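PDB 6DTU: maltose-binding protein MalE1 from Thermotoga maritima, which binds maltotetraose and probably delivers malto-oligosaccharides to a membrane transporter as a bacterial solute-binding protein. Local coordinates for residues A[12-15]-A[16-20]; A[361-364]-A[365-369]; A[125-128]-A[129-132]; A[79-82]-A[83-86]. One frame throughout, in Å; residues are numbered along the deposited sequence.

Contact 1: A[12-15]-A[16-20]; sequences KQVD and ILQKL. With GLC (alpha-D-glucopyranose), chain C.
Backbone bonds of the first helical turn tie Gln13, Val14 and Asp15 to the residues four places on. Leu17 N donates to Gln13 O at 3.1 Å, Gln18 N reaches Val14 O at 2.8 Å, and Lys19 N closes on Asp15 O. Two waters extend this network. One bridges Lys12 O and Ile16 N, giving that early amide an acceptor where the chain is still entering the helix; the other donates both to Asp15 O and to Gln18 OE1, so that Asp15 O serves an amide and a water together.

Van der Waals contacts run alongside. Gln18 keeps its chain extended beyond CG and lays its amide carbon CD against Val14 CG1 at 3.6 Å, the two side chains crossing at a slant. Val14 presents this methyl because CG1 stands opposite its own backbone N (chi1 166°). On the buried side, Leu17 CD1 meets Gln13 CB at 3.8 Å. Ile16, which is less enclosed, rests CG2 on Gln13 O at 3.5 Å. Leu17 also packs on Val34 of the neighbouring strand, while the amine of Lys19 forms a salt bridge with Glu23.

Toward the sugar, Lys12 brings CG to 3.5 Å from O2 of a bound glucose, a van der Waals approach; Ser10 and Arg301 make hydrogen bonds to the same glucose. The turn thus begins helix 14-28 of a beta-alpha-beta unit between strands 4-9 and 31-36, with Lys12 and Gln13 lining the glycan pocket at its start.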
# COMPACT_ATOMS: atom_id res chain seq x y z
N LYS A 12 -7.61 -1.01 9.71
CA LYS A 12 -8.65 -1.16 8.70
C LYS A 12 -9.35 -2.51 8.78
O LYS A 12 -10.54 -2.60 8.47
CB LYS A 12 -8.07 -0.95 7.30
CG LYS A 12 -7.41 0.42 7.08
CD LYS A 12 -8.39 1.60 7.30
CE LYS A 12 -7.71 2.94 7.07
NZ LYS A 12 -8.68 4.07 7.16
N GLN A 13 -8.64 -3.56 9.19
CA GLN A 13 -9.17 -4.92 9.17
C GLN A 13 -9.66 -5.40 10.52
O GLN A 13 -10.21 -6.50 10.60
CB GLN A 13 -8.13 -5.92 8.61
CG GLN A 13 -7.53 -5.57 7.25
CD GLN A 13 -6.25 -4.79 7.35
OE1 GLN A 13 -5.87 -4.32 8.42
NE2 GLN A 13 -5.57 -4.63 6.24
N VAL A 14 -9.53 -4.58 11.58
CA VAL A 14 -9.79 -5.09 12.93
C VAL A 14 -11.25 -5.53 13.08
O VAL A 14 -11.53 -6.62 13.59
CB VAL A 14 -9.42 -4.04 14.00
CG1 VAL A 14 -10.04 -4.45 15.33
CG2 VAL A 14 -7.91 -3.84 14.09
N ASP A 15 -12.20 -4.69 12.65
CA ASP A 15 -13.60 -4.98 12.92
C ASP A 15 -14.05 -6.26 12.23
O ASP A 15 -14.72 -7.11 12.84
CB ASP A 15 -14.50 -3.82 12.47
CG ASP A 15 -14.43 -2.61 13.38
OD1 ASP A 15 -13.77 -2.65 14.44
OD2 ASP A 15 -15.08 -1.60 13.02
N ILE A 16 -13.78 -6.37 10.93
CA ILE A 16 -14.26 -7.54 10.21
C ILE A 16 -13.57 -8.80 10.71
O ILE A 16 -14.22 -9.84 10.90
CB ILE A 16 -14.17 -7.38 8.68
CG1 ILE A 16 -14.71 -8.64 8.00
CG2 ILE A 16 -12.72 -7.06 8.25
CD1 ILE A 16 -16.14 -9.02 8.42
N LEU A 17 -12.27 -8.74 10.97
CA LEU A 17 -11.57 -9.93 11.48
C LEU A 17 -12.01 -10.30 12.89
O LEU A 17 -12.02 -11.49 13.24
CB LEU A 17 -10.06 -9.73 11.41
CG LEU A 17 -9.44 -9.67 10.00
CD1 LEU A 17 -7.94 -9.41 10.07
CD2 LEU A 17 -9.71 -10.94 9.26
N GLN A 18 -12.36 -9.32 13.71
CA GLN A 18 -12.90 -9.61 15.03
C GLN A 18 -14.18 -10.41 14.91
O GLN A 18 -14.38 -11.40 15.62
CB GLN A 18 -13.20 -8.30 15.77
CG GLN A 18 -12.05 -7.68 16.57
CD GLN A 18 -12.43 -6.35 17.25
OE1 GLN A 18 -13.35 -5.64 16.80
NE2 GLN A 18 -11.73 -6.01 18.34
N LYS A 19 -15.06 -9.99 14.01
CA LYS A 19 -16.34 -10.65 13.85
C LYS A 19 -16.15 -12.07 13.31
O LYS A 19 -16.76 -13.02 13.82
CB LYS A 19 -17.21 -9.82 12.92
CG LYS A 19 -18.59 -10.38 12.70
CD LYS A 19 -19.44 -10.30 13.96
CE LYS A 19 -20.86 -10.84 13.73
NZ LYS A 19 -20.94 -12.34 13.59
N LEU A 20 -15.29 -12.23 12.29
CA LEU A 20 -15.01 -13.57 11.78
C LEU A 20 -14.38 -14.44 12.85
O LEU A 20 -14.69 -15.64 12.95
CB LEU A 20 -14.07 -13.48 10.57
CG LEU A 20 -14.65 -12.71 9.40
CD1 LEU A 20 -13.63 -12.47 8.28
CD2 LEU A 20 -15.87 -13.48 8.88
C1 GLC C . -3.66 1.27 6.75
C2 GLC C . -3.75 0.31 5.64
C3 GLC C . -2.45 0.10 4.98
C4 GLC C . -1.88 1.38 4.49
C5 GLC C . -1.67 2.36 5.68
C6 GLC C . -1.32 3.66 5.29
O1 GLC C . -2.88 0.75 7.77
O2 GLC C . -4.26 -0.94 6.20
O3 GLC C . -2.69 -0.83 3.86
O4 GLC C . -0.59 1.13 3.86
O5 GLC C . -3.06 2.52 6.31
O6 GLC C . -1.02 4.42 6.46
O HOH W 1 -12.83 -4.05 9.28
O HOH W 2 -15.97 -6.42 15.35

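Contact 2: A[361-364]-A[365-369]; sequences ALKN and AVERI
Asn364 O accepts from Arg368 N at 2.9 Å, one of four successive backbone bonds that carry the helix through this turn. Before it, Ala365 N reaches Ala361 O, Val366 N meets Leu362 O at 3.0 Å, and Glu367 N donates to Lys363 O with an N-H...O angle of 165°. Charged side chains add a looser layer. Lys363 and Glu367 run side by side in the same direction, but NZ of Lys363 stays 4.9 Å from OE1 of Glu367, too far for a salt bridge although their opposite charges probably attract. Glu367 OE1 instead lies 4.0 Å from Lys363 CE. Its chain leaves with CG beside the backbone N (chi1 -48°), which brings CG to 3.1 Å from Lys363 O. Arg368, its chain extended from CG to NE, forms a salt bridge with Asp346 of helix 341-352.

These turns belong to helix 358-374, the last helix of the chain, which lies against helices 341-352 and 187-201. On the buried side Ala365 CB lies 3.4 Å from Leu362 O. Further round, Val366 places CG2 3.6 Å from the same oxygen, Leu362 O. Beyond the turn, Leu362 packs on Ala189, Ile190 and Val193 of helix 187-201, and Val366 on Ile182 of strand 181-183 and on Leu184 and Ala185 in the loop before that helix.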
# COMPACT_ATOMS: atom_id res chain seq x y z
N ALA A 361 20.26 14.45 -3.36
CA ALA A 361 19.52 13.65 -2.40
C ALA A 361 19.31 12.24 -2.92
O ALA A 361 19.48 11.26 -2.19
CB ALA A 361 18.19 14.31 -2.07
N LEU A 362 18.92 12.13 -4.20
CA LEU A 362 18.67 10.81 -4.78
C LEU A 362 19.97 10.05 -4.97
O LEU A 362 20.02 8.84 -4.72
CB LEU A 362 17.92 10.95 -6.10
CG LEU A 362 16.49 11.51 -6.04
CD1 LEU A 362 15.87 11.62 -7.42
CD2 LEU A 362 15.61 10.64 -5.13
N LYS A 363 21.03 10.74 -5.39
CA LYS A 363 22.32 10.08 -5.57
C LYS A 363 22.77 9.43 -4.27
O LYS A 363 23.17 8.26 -4.25
CB LYS A 363 23.35 11.10 -6.06
CG LYS A 363 24.75 10.54 -6.30
CD LYS A 363 25.63 11.61 -6.93
CE LYS A 363 27.09 11.28 -6.78
NZ LYS A 363 27.87 12.50 -6.44
N ASN A 364 22.70 10.18 -3.17
CA ASN A 364 23.09 9.64 -1.88
C ASN A 364 22.16 8.51 -1.46
O ASN A 364 22.61 7.53 -0.85
CB ASN A 364 23.14 10.75 -0.83
CG ASN A 364 24.28 11.72 -1.07
OD1 ASN A 364 25.16 11.46 -1.90
ND2 ASN A 364 24.29 12.82 -0.34
N ALA A 365 20.87 8.62 -1.77
CA ALA A 365 19.93 7.55 -1.44
C ALA A 365 20.33 6.24 -2.10
O ALA A 365 20.35 5.19 -1.45
CB ALA A 365 18.49 7.92 -1.82
N VAL A 366 20.66 6.28 -3.39
CA VAL A 366 21.04 5.06 -4.10
C VAL A 366 22.35 4.48 -3.57
O VAL A 366 22.49 3.26 -3.44
CB VAL A 366 21.05 5.32 -5.62
CG1 VAL A 366 21.68 4.18 -6.37
CG2 VAL A 366 19.62 5.56 -6.13
N GLU A 367 23.33 5.34 -3.23
CA GLU A 367 24.54 4.80 -2.62
C GLU A 367 24.24 4.15 -1.27
O GLU A 367 24.85 3.13 -0.92
CB GLU A 367 25.58 5.91 -2.42
CG GLU A 367 25.82 6.78 -3.65
CD GLU A 367 27.03 7.70 -3.51
OE1 GLU A 367 27.69 7.97 -4.54
OE2 GLU A 367 27.30 8.17 -2.39
N ARG A 368 23.29 4.71 -0.53
CA ARG A 368 22.90 4.09 0.73
C ARG A 368 22.23 2.75 0.50
O ARG A 368 22.58 1.76 1.16
CB ARG A 368 22.01 5.04 1.53
CG ARG A 368 21.46 4.45 2.81
CD ARG A 368 20.59 5.46 3.55
NE ARG A 368 19.69 4.81 4.50
CZ ARG A 368 18.86 5.47 5.29
NH1 ARG A 368 18.83 6.79 5.25
NH2 ARG A 368 18.06 4.82 6.12
N ILE A 369 21.32 2.67 -0.47
CA ILE A 369 20.62 1.42 -0.74
C ILE A 369 21.61 0.35 -1.18
O ILE A 369 21.56 -0.80 -0.71
CB ILE A 369 19.55 1.64 -1.82
CG1 ILE A 369 18.50 2.64 -1.31
CG2 ILE A 369 18.90 0.33 -2.19
CD1 ILE A 369 17.56 3.13 -2.40

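Contact 3: A[125-128]-A[129-132]; sequences KTMD and ELIE
Glu129 is gripped at both ends, its amide by Thr126 and its carboxylate by Lys125. The hydroxyl of Thr126 accepts from Glu129 N at 3.0 Å, while OE1 of Glu129 reaches back to accept from Lys125 N at 2.7 Å. That second bond is almost straight at its hydrogen (171°), although the amide comes from above the carboxylate plane rather than within it. Glu129 spans the distance because CG lies opposite its backbone N (chi1 -165°) and the chain stays extended beyond it. With an alanine here, Lys125 N would probably lose its carboxylate acceptor and the chain entering the helix would be less firmly held.

Thr126 is the N-cap of helix 127-140, its side chain satisfying an amide of the first turn that has no earlier helical carbonyl to use; Thr126 O then receives Leu130 N, beginning the regular backbone pattern. On the buried side, Met127 folds through two bends to bring CE to 4.0 Å from Leu130 CD2, the two chains running alongside in one direction. Ile131 seats CG1 3.2 Å from Met127 O, an acceptor that Ile131 N also takes at 2.8 Å. Met127 and Ile131 both press on Leu199 of helix 187-201.

The solvent side is looser. Lys125 is exposed, and Glu132 meets the preceding turn chiefly through its backbone, N to Asp128 O at 3.2 Å. Asp128 is an exception on this side, its OD1 forming a salt bridge with Arg198.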
# COMPACT_ATOMS: atom_id res chain seq x y z
N LYS A 125 -7.44 16.58 -15.15
CA LYS A 125 -6.88 15.59 -16.06
C LYS A 125 -5.36 15.66 -16.14
O LYS A 125 -4.73 14.67 -16.52
CB LYS A 125 -7.47 15.79 -17.46
CG LYS A 125 -7.53 14.54 -18.32
CD LYS A 125 -7.62 14.89 -19.80
CE LYS A 125 -8.32 13.81 -20.61
NZ LYS A 125 -7.54 12.54 -20.67
N THR A 126 -4.77 16.80 -15.82
CA THR A 126 -3.32 16.97 -15.82
C THR A 126 -2.88 17.56 -14.49
O THR A 126 -3.68 18.12 -13.73
CB THR A 126 -2.85 17.90 -16.94
OG1 THR A 126 -3.31 19.23 -16.67
CG2 THR A 126 -3.40 17.45 -18.27
N MET A 127 -1.59 17.37 -14.19
CA MET A 127 -1.00 17.96 -12.99
C MET A 127 -1.00 19.48 -13.08
O MET A 127 -1.18 20.15 -12.06
CB MET A 127 0.40 17.40 -12.75
CG MET A 127 0.45 15.95 -12.20
SD MET A 127 -0.38 15.72 -10.58
CE MET A 127 0.55 16.82 -9.50
N ASP A 128 -0.83 20.03 -14.28
CA ASP A 128 -0.95 21.48 -14.44
C ASP A 128 -2.33 21.97 -14.04
O ASP A 128 -2.46 23.00 -13.37
CB ASP A 128 -0.62 21.90 -15.88
CG ASP A 128 0.87 21.86 -16.18
OD1 ASP A 128 1.68 22.06 -15.24
OD2 ASP A 128 1.25 21.71 -17.35
N GLU A 129 -3.37 21.23 -14.43
CA GLU A 129 -4.73 21.57 -14.02
C GLU A 129 -4.91 21.36 -12.52
O GLU A 129 -5.53 22.18 -11.84
CB GLU A 129 -5.71 20.71 -14.81
CG GLU A 129 -7.16 21.15 -14.79
CD GLU A 129 -8.09 20.07 -15.32
OE1 GLU A 129 -7.60 19.17 -16.05
OE2 GLU A 129 -9.30 20.12 -15.02
N LEU A 130 -4.35 20.27 -11.98
CA LEU A 130 -4.46 20.04 -10.54
C LEU A 130 -3.81 21.17 -9.76
O LEU A 130 -4.37 21.66 -8.77
CB LEU A 130 -3.90 18.66 -10.16
CG LEU A 130 -3.87 18.27 -8.68
CD1 LEU A 130 -3.99 16.77 -8.52
CD2 LEU A 130 -2.60 18.74 -7.96
N ILE A 131 -2.64 21.64 -10.22
CA ILE A 131 -1.95 22.72 -9.53
C ILE A 131 -2.79 23.99 -9.51
O ILE A 131 -2.89 24.67 -8.48
CB ILE A 131 -0.55 22.96 -10.14
CG1 ILE A 131 0.36 21.78 -9.80
CG2 ILE A 131 0.03 24.27 -9.64
CD1 ILE A 131 1.63 21.74 -10.63
N GLU A 132 -3.41 24.34 -10.65
CA GLU A 132 -4.24 25.54 -10.72
C GLU A 132 -5.45 25.42 -9.80
O GLU A 132 -5.77 26.34 -9.05
CB GLU A 132 -4.70 25.75 -12.16
CG GLU A 132 -5.74 26.85 -12.34
CD GLU A 132 -5.61 27.53 -13.70
OE1 GLU A 132 -5.76 26.84 -14.72
OE2 GLU A 132 -5.31 28.74 -13.74

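Contact 4: A[79-82]-A[83-86]; sequences PNFS and DLKN
Leu84 sits squarely over one face of the Phe81 ring, its CB 4.0 Å from the ring centroid and 10° off the normal, a CH-pi contact within the loop that joins helix 66-71 to helix 89-94. Here the extended chain of 79-81 turns, through Ser82 and Asp83, into the 3-10 segment 84-86. The two side chains cross at about a right angle, and Leu84 CD1 also meets Phe81 CE2 at 3.8 Å. The ring can fold back under the turn because its CG is held between the backbone N and the carbonyl carbon (chi1 54°), which also brings CE1 to 3.4 Å from Leu84 N. In the plane of the ring, Pro79 O lies at its edge.

The same pair is joined through the backbone: Leu84 N donates to Phe81 O, approaching from well above the carbonyl plane. Asn80 adds a glancing touch at the other branch of Leu84, OD1 to CD2 at 3.8 Å, the two side chains slanting across one another. With Phe81 on Ile104 and Leu84 on Leu101, the pair packs the loop against strand 100-109. A serine in place of Phe81 would probably leave Leu84 CB without its aromatic face and open a gap beside Ile104.

On the polar side, Asp83 turns its carboxylate to a salt bridge with Arg305, and its OD1 receives a weak bond from Asn86 ND2. A water bridges the turn, donating to Ser82 O and accepting from Lys85 N, each at 3.0 Å.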
# COMPACT_ATOMS: atom_id res chain seq x y z
N PRO A 79 0.69 -24.84 2.00
CA PRO A 79 0.51 -25.93 1.06
C PRO A 79 -0.75 -25.73 0.26
O PRO A 79 -1.64 -24.95 0.62
CB PRO A 79 0.41 -27.17 1.95
CG PRO A 79 1.08 -26.75 3.24
CD PRO A 79 0.74 -25.31 3.40
N ASN A 80 -0.83 -26.44 -0.86
CA ASN A 80 -1.97 -26.31 -1.74
C ASN A 80 -3.26 -26.59 -0.95
O ASN A 80 -3.29 -27.40 -0.02
CB ASN A 80 -1.81 -27.28 -2.90
CG ASN A 80 -0.66 -26.90 -3.84
OD1 ASN A 80 0.01 -25.86 -3.68
ND2 ASN A 80 -0.41 -27.76 -4.81
N PHE A 81 -4.33 -25.90 -1.34
CA PHE A 81 -5.61 -26.07 -0.69
C PHE A 81 -6.68 -25.93 -1.75
O PHE A 81 -6.42 -25.41 -2.84
CB PHE A 81 -5.82 -25.04 0.45
CG PHE A 81 -5.62 -23.61 0.02
CD1 PHE A 81 -6.71 -22.79 -0.20
CD2 PHE A 81 -4.34 -23.08 -0.16
CE1 PHE A 81 -6.54 -21.47 -0.60
CE2 PHE A 81 -4.16 -21.77 -0.56
CZ PHE A 81 -5.27 -20.96 -0.79
N SER A 82 -7.87 -26.44 -1.45
CA SER A 82 -8.91 -26.56 -2.47
C SER A 82 -9.31 -25.22 -3.07
O SER A 82 -9.66 -25.14 -4.25
CB SER A 82 -10.13 -27.26 -1.88
OG SER A 82 -10.69 -26.47 -0.85
N ASP A 83 -9.28 -24.15 -2.28
CA ASP A 83 -9.67 -22.85 -2.81
C ASP A 83 -8.55 -22.13 -3.55
O ASP A 83 -8.81 -21.03 -4.04
CB ASP A 83 -10.24 -21.94 -1.73
CG ASP A 83 -11.65 -22.31 -1.37
OD1 ASP A 83 -12.58 -21.84 -2.05
OD2 ASP A 83 -11.83 -23.13 -0.44
N LEU A 84 -7.37 -22.72 -3.68
CA LEU A 84 -6.25 -22.02 -4.32
C LEU A 84 -6.60 -21.59 -5.75
O LEU A 84 -6.26 -20.47 -6.15
CB LEU A 84 -5.02 -22.94 -4.30
CG LEU A 84 -3.74 -22.51 -5.01
CD1 LEU A 84 -3.14 -21.36 -4.23
CD2 LEU A 84 -2.78 -23.69 -5.14
N LYS A 85 -7.35 -22.41 -6.48
CA LYS A 85 -7.71 -22.06 -7.86
C LYS A 85 -8.56 -20.80 -7.94
O LYS A 85 -8.63 -20.17 -9.01
CB LYS A 85 -8.45 -23.22 -8.53
CG LYS A 85 -9.87 -23.42 -7.99
CD LYS A 85 -10.54 -24.64 -8.58
CE LYS A 85 -11.93 -24.85 -8.05
NZ LYS A 85 -12.85 -23.73 -8.38
N ASN A 86 -9.20 -20.41 -6.86
CA ASN A 86 -10.14 -19.31 -6.95
C ASN A 86 -9.49 -17.95 -6.83
O ASN A 86 -10.19 -16.94 -6.96
CB ASN A 86 -11.23 -19.48 -5.90
CG ASN A 86 -12.03 -20.74 -6.13
OD1 ASN A 86 -12.52 -20.98 -7.23
ND2 ASN A 86 -12.17 -21.56 -5.09
O HOH W 3 -7.26 -25.37 -5.99

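How the contacts relate
All four contacts are local turns, and none touches another; their centres lie from about 23 Å (contacts 1 and 4) to about 45 Å (contacts 3 and 4) apart. Contacts 1 and 3 both mark helix beginnings, but contact 1 borders the glycan pocket and adds two water bridges to its backbone bonds, whereas contact 3 uses a threonine cap and a carboxylate. Contact 2 continues a helix already under way, through regular backbone bonds. Contacts 2 and 3 share a neighbour, helix 187-201, which takes apolar side chains from each. Contacts 1 to 3 are partly buried; contact 4 is a surface loop, held chiefly by an aromatic-aliphatic pair.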